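Local coordinates for vacuolar-sorting protein BRO1 (Saccharomyces cerevisiae, PDB 1ZB1) that acts in sorting cargo into multivesicular bodies and recruits the DOA4 deubiquitinase to endosomes, its Bro1 domain possibly binding SNF7, at residues Tyr145-Ser148 and Ile149-Thr153; Lys20-Trp23 and Lys24-Leu27. One frame throughout, in Å; residues are numbered along the deposited sequence.

In the fold
Contacts 1 and 2 both lie at the start of a helix; in contact 1 the bonds join residues four apart, and in contact 2 a side-chain capping bond between residues three apart adds to them. Both lie in the Bro1 domain of this endosomal sorting protein, an elongated, mostly helical body. Contact 2 (Lys-20 to Leu-27) comes first along the chain and opens helix 23-34, with its centre about 32 Å from the centre of the chain. Contact 1 (Tyr-145 to Thr-153) opens helix 146-165 and lies about 11 Å from that centre. The two centres are 36 Å apart and the nearest atoms about 25 Å, so the contacts do not touch.

Contact 1: residues Tyr145-Ser148 and Ile149-Thr153; sequences YKNS and IANLT
With CG anti to the backbone N in Asn-147 (chi1 179°) and beside it in Asn-151 (chi1 -83°), the two amides, one helical turn apart, approach each other obliquely, their planes 54° from parallel. ND2 of Asn-151 donates to the backbone O of Asn-147 at 3.1 Å, reaching it from above the carbonyl plane, while the backbone N of Asn-151 gives that oxygen the usual helical bond at 3.0 Å. One carbonyl is thus gripped by two donors of a single residue. A water bridges the two amides: it donates to OD1 of Asn-147 at 2.7 Å and accepts from ND2 of Asn-151 at 3.0 Å. This is the start of helix 146-165 in the Bro1 domain, with Tyr-145 at the N-cap position. The Tyr-145 carbonyl starts the i to i+4 ladder, accepting from Ile-149 N at 2.8 Å. Beside this bond, CD1 of Ile-149 packs 4.2 Å from CB of Tyr-145. One turn on, OG1 of Thr-153 folds back on O of Ile-149 at 2.9 Å, and N of Thr-153 meets the same oxygen from the opposite face of its plane. Buried Ser-148 bonds through OG to the carbonyl of Ala-137 in helix 118-139, and its side chain also touches Leu-193 of helix 176-198.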
ATOM      1  N   TYR A 145      13.170   8.940  -4.260  1.00 45.72           N
ATOM      2  CA  TYR A 145      11.822   8.372  -4.259  1.00 40.72           C
ATOM      3  C   TYR A 145      11.630   7.217  -5.235  1.00 37.32           C
ATOM      4  O   TYR A 145      10.657   6.478  -5.133  1.00 32.51           O
ATOM      5  CB  TYR A 145      10.785   9.463  -4.555  1.00 40.79           C
ATOM      6  CG  TYR A 145      10.641  10.489  -3.450  1.00 41.65           C
ATOM      7  CD1 TYR A 145      10.148  11.764  -3.718  1.00 41.28           C
ATOM      8  CD2 TYR A 145      10.996  10.186  -2.135  1.00 42.07           C
ATOM      9  CE1 TYR A 145      10.015  12.716  -2.705  1.00 41.73           C
ATOM     10  CE2 TYR A 145      10.866  11.130  -1.116  1.00 42.32           C
ATOM     11  CZ  TYR A 145      10.376  12.390  -1.410  1.00 41.38           C
ATOM     12  OH  TYR A 145      10.250  13.325  -0.410  1.00 41.52           O
ATOM     13  N   LYS A 146      12.557   7.063  -6.175  1.00 34.80           N
ATOM     14  CA  LYS A 146      12.469   5.993  -7.167  1.00 34.19           C
ATOM     15  C   LYS A 146      12.191   4.614  -6.546  1.00 30.68           C
ATOM     16  O   LYS A 146      11.231   3.929  -6.924  1.00 28.17           O
ATOM     17  CB  LYS A 146      13.763   5.939  -7.987  1.00 36.28           C
ATOM     18  CG  LYS A 146      13.832   4.789  -8.979  1.00 39.56           C
ATOM     19  CD  LYS A 146      15.200   4.700  -9.653  1.00 42.75           C
ATOM     20  CE  LYS A 146      15.419   5.819 -10.666  1.00 44.62           C
ATOM     21  NZ  LYS A 146      15.376   7.184 -10.068  1.00 45.89           N
ATOM     22  N   ASN A 147      13.033   4.214  -5.599  1.00 28.33           N
ATOM     23  CA  ASN A 147      12.890   2.917  -4.942  1.00 27.52           C
ATOM     24  C   ASN A 147      11.605   2.816  -4.117  1.00 25.16           C
ATOM     25  O   ASN A 147      10.904   1.804  -4.163  1.00 24.04           O
ATOM     26  CB  ASN A 147      14.088   2.654  -4.027  1.00 30.06           C
ATOM     27  CG  ASN A 147      13.975   1.331  -3.294  1.00 32.44           C
ATOM     28  OD1 ASN A 147      14.344   0.282  -3.824  1.00 39.92           O
ATOM     29  ND2 ASN A 147      13.438   1.369  -2.077  1.00 33.91           N
ATOM     30  N   SER A 148      11.313   3.861  -3.355  1.00 23.78           N
ATOM     31  CA  SER A 148      10.116   3.881  -2.521  1.00 24.15           C
ATOM     32  C   SER A 148       8.846   3.769  -3.352  1.00 22.53           C
ATOM     33  O   SER A 148       7.891   3.113  -2.947  1.00 21.25           O
ATOM     34  CB  SER A 148      10.077   5.162  -1.690  1.00 23.17           C
ATOM     35  OG  SER A 148      11.163   5.191  -0.785  1.00 22.98           O
ATOM     36  N   ILE A 149       8.833   4.420  -4.513  1.00 21.24           N
ATOM     37  CA  ILE A 149       7.669   4.372  -5.392  1.00 19.70           C
ATOM     38  C   ILE A 149       7.475   2.942  -5.902  1.00 20.91           C
ATOM     39  O   ILE A 149       6.360   2.401  -5.883  1.00 19.97           O
ATOM     40  CB  ILE A 149       7.835   5.343  -6.600  1.00 19.42           C
ATOM     41  CG1 ILE A 149       7.718   6.791  -6.115  1.00 18.99           C
ATOM     42  CG2 ILE A 149       6.775   5.057  -7.666  1.00 19.25           C
ATOM     43  CD1 ILE A 149       7.902   7.831  -7.209  1.00 18.77           C
ATOM     44  N   ALA A 150       8.571   2.334  -6.348  1.00 18.38           N
ATOM     45  CA  ALA A 150       8.538   0.971  -6.870  1.00 19.68           C
ATOM     46  C   ALA A 150       8.043  -0.041  -5.831  1.00 18.62           C
ATOM     47  O   ALA A 150       7.305  -0.966  -6.163  1.00 17.76           O
ATOM     48  CB  ALA A 150       9.927   0.575  -7.364  1.00 19.20           C
ATOM     49  N   ASN A 151       8.456   0.132  -4.580  1.00 18.94           N
ATOM     50  CA  ASN A 151       8.039  -0.783  -3.523  1.00 20.80           C
ATOM     51  C   ASN A 151       6.589  -0.564  -3.080  1.00 18.82           C
ATOM     52  O   ASN A 151       5.886  -1.520  -2.755  1.00 21.21           O
ATOM     53  CB  ASN A 151       9.014  -0.694  -2.341  1.00 19.80           C
ATOM     54  CG  ASN A 151      10.255  -1.561  -2.551  1.00 24.44           C
ATOM     55  OD1 ASN A 151      10.188  -2.788  -2.455  1.00 22.99           O
ATOM     56  ND2 ASN A 151      11.384  -0.927  -2.863  1.00 22.08           N
ATOM     57  N   LEU A 152       6.132   0.683  -3.070  1.00 19.01           N
ATOM     58  CA  LEU A 152       4.739   0.954  -2.708  1.00 19.10           C
ATOM     59  C   LEU A 152       3.837   0.414  -3.820  1.00 19.29           C
ATOM     60  O   LEU A 152       2.710  -0.021  -3.574  1.00 17.94           O
ATOM     61  CB  LEU A 152       4.510   2.457  -2.527  1.00 20.51           C
ATOM     62  CG  LEU A 152       5.045   3.059  -1.220  1.00 23.76           C
ATOM     63  CD1 LEU A 152       4.984   4.575  -1.285  1.00 22.81           C
ATOM     64  CD2 LEU A 152       4.220   2.545  -0.038  1.00 24.81           C
ATOM     65  N   THR A 153       4.342   0.438  -5.050  1.00 18.43           N
ATOM     66  CA  THR A 153       3.588  -0.065  -6.188  1.00 18.79           C
ATOM     67  C   THR A 153       3.395  -1.573  -6.030  1.00 19.78           C
ATOM     68  O   THR A 153       2.303  -2.095  -6.283  1.00 20.69           O
ATOM     69  CB  THR A 153       4.322   0.249  -7.523  1.00 19.95           C
ATOM     70  OG1 THR A 153       4.313   1.668  -7.740  1.00 19.93           O
ATOM     71  CG2 THR A 153       3.637  -0.441  -8.702  1.00 20.34           C
TER
HETATM   72  O   HOH W   1      14.032  -2.359  -3.167  1.00 38.98           O

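Contact 2: residues Lys20-Trp23 and Lys24-Leu27; sequences KLDW and KKGL
Asp-22 is the N-cap of helix 23-34, its carboxylate accepting from the backbone of Lys-25. Two residues earlier, Lys-20 runs its side chain forward alongside the following backbone, and NZ donates to the backbone O of Leu-21 at 3.1 Å from above the carbonyl plane; the same ammonium forms a salt bridge with Asp-53 in helix 46-58. Leu-21 is buried and lays CD2 against one face of the Trp-23 ring, 3.7 Å above its plane and offset toward the rim. Next comes the N-cap itself. Having CG anti to its own N (chi1 -174°) carries the Asp-22 carboxylate over the start of the helix, where OD2 accepts from Lys-25 N at 2.9 Å. The bond is nearly straight, 171° at the hydrogen, although the N-H meets OD2 from well above the carboxylate plane. OD1 rests 3.1 Å from CB of Lys-25, whose extended chain crosses the aspartate at about a right angle. A negative carboxylate here would be expected to interact favourably with the positive end of the helix dipole. The backbone O of Asp-22 then takes the N-H of Gly-26 at 2.9 Å, and O of Trp-23 takes that of Leu-27 at 2.8 Å, completing the first turn. In the fold, the Trp-23 indole lies against Leu-52 of helix 46-58 and Phe-97 of strand 97-100, with NE1 bonded to the hydroxyl of Tyr-75 in helix 65-86, while Leu-27 packs on Thr-49 of helix 46-58 and on Leu-367 and Ile-371 of helix 349-371.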
ATOM      1  N   LYS A  20       5.222 -20.293  16.433  1.00 19.51           N
ATOM      2  CA  LYS A  20       6.231 -21.170  15.864  1.00 20.36           C
ATOM      3  C   LYS A  20       5.562 -22.488  15.466  1.00 21.79           C
ATOM      4  O   LYS A  20       4.860 -23.105  16.264  1.00 21.12           O
ATOM      5  CB  LYS A  20       7.344 -21.402  16.891  1.00 24.14           C
ATOM      6  CG  LYS A  20       8.160 -22.672  16.694  1.00 28.22           C
ATOM      7  CD  LYS A  20       8.852 -22.730  15.348  1.00 32.35           C
ATOM      8  CE  LYS A  20       9.610 -24.054  15.216  1.00 35.57           C
ATOM      9  NZ  LYS A  20      10.205 -24.261  13.877  1.00 29.79           N
ATOM     10  N   LEU A  21       5.764 -22.900  14.221  1.00 21.35           N
ATOM     11  CA  LEU A  21       5.183 -24.142  13.718  1.00 22.00           C
ATOM     12  C   LEU A  21       6.314 -25.145  13.494  1.00 23.22           C
ATOM     13  O   LEU A  21       7.348 -24.800  12.923  1.00 22.42           O
ATOM     14  CB  LEU A  21       4.467 -23.872  12.395  1.00 19.52           C
ATOM     15  CG  LEU A  21       3.656 -24.981  11.722  1.00 23.30           C
ATOM     16  CD1 LEU A  21       2.306 -25.126  12.420  1.00 19.85           C
ATOM     17  CD2 LEU A  21       3.436 -24.620  10.254  1.00 21.79           C
ATOM     18  N   ASP A  22       6.129 -26.381  13.939  1.00 22.94           N
ATOM     19  CA  ASP A  22       7.170 -27.390  13.752  1.00 26.09           C
ATOM     20  C   ASP A  22       6.875 -28.244  12.524  1.00 24.93           C
ATOM     21  O   ASP A  22       6.153 -29.237  12.610  1.00 22.76           O
ATOM     22  CB  ASP A  22       7.284 -28.281  14.996  1.00 29.07           C
ATOM     23  CG  ASP A  22       8.444 -29.264  14.907  1.00 32.55           C
ATOM     24  OD1 ASP A  22       8.794 -29.872  15.938  1.00 34.64           O
ATOM     25  OD2 ASP A  22       9.005 -29.431  13.806  1.00 33.28           O
ATOM     26  N   TRP A  23       7.436 -27.852  11.378  1.00 24.34           N
ATOM     27  CA  TRP A  23       7.222 -28.597  10.144  1.00 23.79           C
ATOM     28  C   TRP A  23       7.798 -30.014  10.228  1.00 23.80           C
ATOM     29  O   TRP A  23       7.238 -30.939   9.650  1.00 22.64           O
ATOM     30  CB  TRP A  23       7.843 -27.868   8.942  1.00 22.13           C
ATOM     31  CG  TRP A  23       6.886 -26.970   8.192  1.00 21.05           C
ATOM     32  CD1 TRP A  23       6.855 -25.605   8.209  1.00 21.32           C
ATOM     33  CD2 TRP A  23       5.839 -27.383   7.303  1.00 19.61           C
ATOM     34  NE1 TRP A  23       5.856 -25.138   7.378  1.00 19.29           N
ATOM     35  CE2 TRP A  23       5.217 -26.208   6.812  1.00 19.93           C
ATOM     36  CE3 TRP A  23       5.367 -28.630   6.871  1.00 20.85           C
ATOM     37  CZ2 TRP A  23       4.147 -26.246   5.908  1.00 18.34           C
ATOM     38  CZ3 TRP A  23       4.299 -28.665   5.969  1.00 20.41           C
ATOM     39  CH2 TRP A  23       3.705 -27.478   5.501  1.00 21.20           C
ATOM     40  N   LYS A  24       8.915 -30.181  10.934  1.00 23.91           N
ATOM     41  CA  LYS A  24       9.529 -31.501  11.071  1.00 25.30           C
ATOM     42  C   LYS A  24       8.582 -32.458  11.791  1.00 26.58           C
ATOM     43  O   LYS A  24       8.245 -33.523  11.275  1.00 26.32           O
ATOM     44  CB  LYS A  24      10.857 -31.399  11.831  1.00 27.63           C
ATOM     45  CG  LYS A  24      11.893 -30.528  11.136  1.00 32.20           C
ATOM     46  CD  LYS A  24      13.152 -30.336  11.975  1.00 35.32           C
ATOM     47  CE  LYS A  24      13.970 -31.611  12.060  1.00 39.31           C
ATOM     48  NZ  LYS A  24      15.228 -31.421  12.844  1.00 44.53           N
ATOM     49  N   LYS A  25       8.143 -32.073  12.981  1.00 28.48           N
ATOM     50  CA  LYS A  25       7.227 -32.906  13.754  1.00 30.93           C
ATOM     51  C   LYS A  25       5.892 -33.086  13.034  1.00 29.90           C
ATOM     52  O   LYS A  25       5.339 -34.185  13.000  1.00 29.98           O
ATOM     53  CB  LYS A  25       6.986 -32.283  15.131  1.00 33.42           C
ATOM     54  CG  LYS A  25       5.966 -33.026  15.982  1.00 36.01           C
ATOM     55  CD  LYS A  25       5.759 -32.330  17.321  1.00 40.25           C
ATOM     56  CE  LYS A  25       4.652 -32.992  18.129  1.00 43.14           C
ATOM     57  NZ  LYS A  25       4.377 -32.277  19.407  1.00 45.87           N
ATOM     58  N   GLY A  26       5.383 -32.003  12.454  1.00 29.36           N
ATOM     59  CA  GLY A  26       4.107 -32.059  11.759  1.00 28.64           C
ATOM     60  C   GLY A  26       4.097 -32.941  10.528  1.00 29.07           C
ATOM     61  O   GLY A  26       3.127 -33.651  10.268  1.00 28.81           O
ATOM     62  N   LEU A  27       5.183 -32.907   9.766  1.00 29.95           N
ATOM     63  CA  LEU A  27       5.268 -33.707   8.553  1.00 29.91           C
ATOM     64  C   LEU A  27       5.556 -35.173   8.864  1.00 30.52           C
ATOM     65  O   LEU A  27       4.992 -36.070   8.237  1.00 29.35           O
ATOM     66  CB  LEU A  27       6.349 -33.133   7.632  1.00 30.91           C
ATOM     67  CG  LEU A  27       6.240 -33.459   6.145  1.00 31.37           C
ATOM     68  CD1 LEU A  27       4.799 -33.296   5.675  1.00 30.87           C
ATOM     69  CD2 LEU A  27       7.168 -32.535   5.362  1.00 27.77           C
TER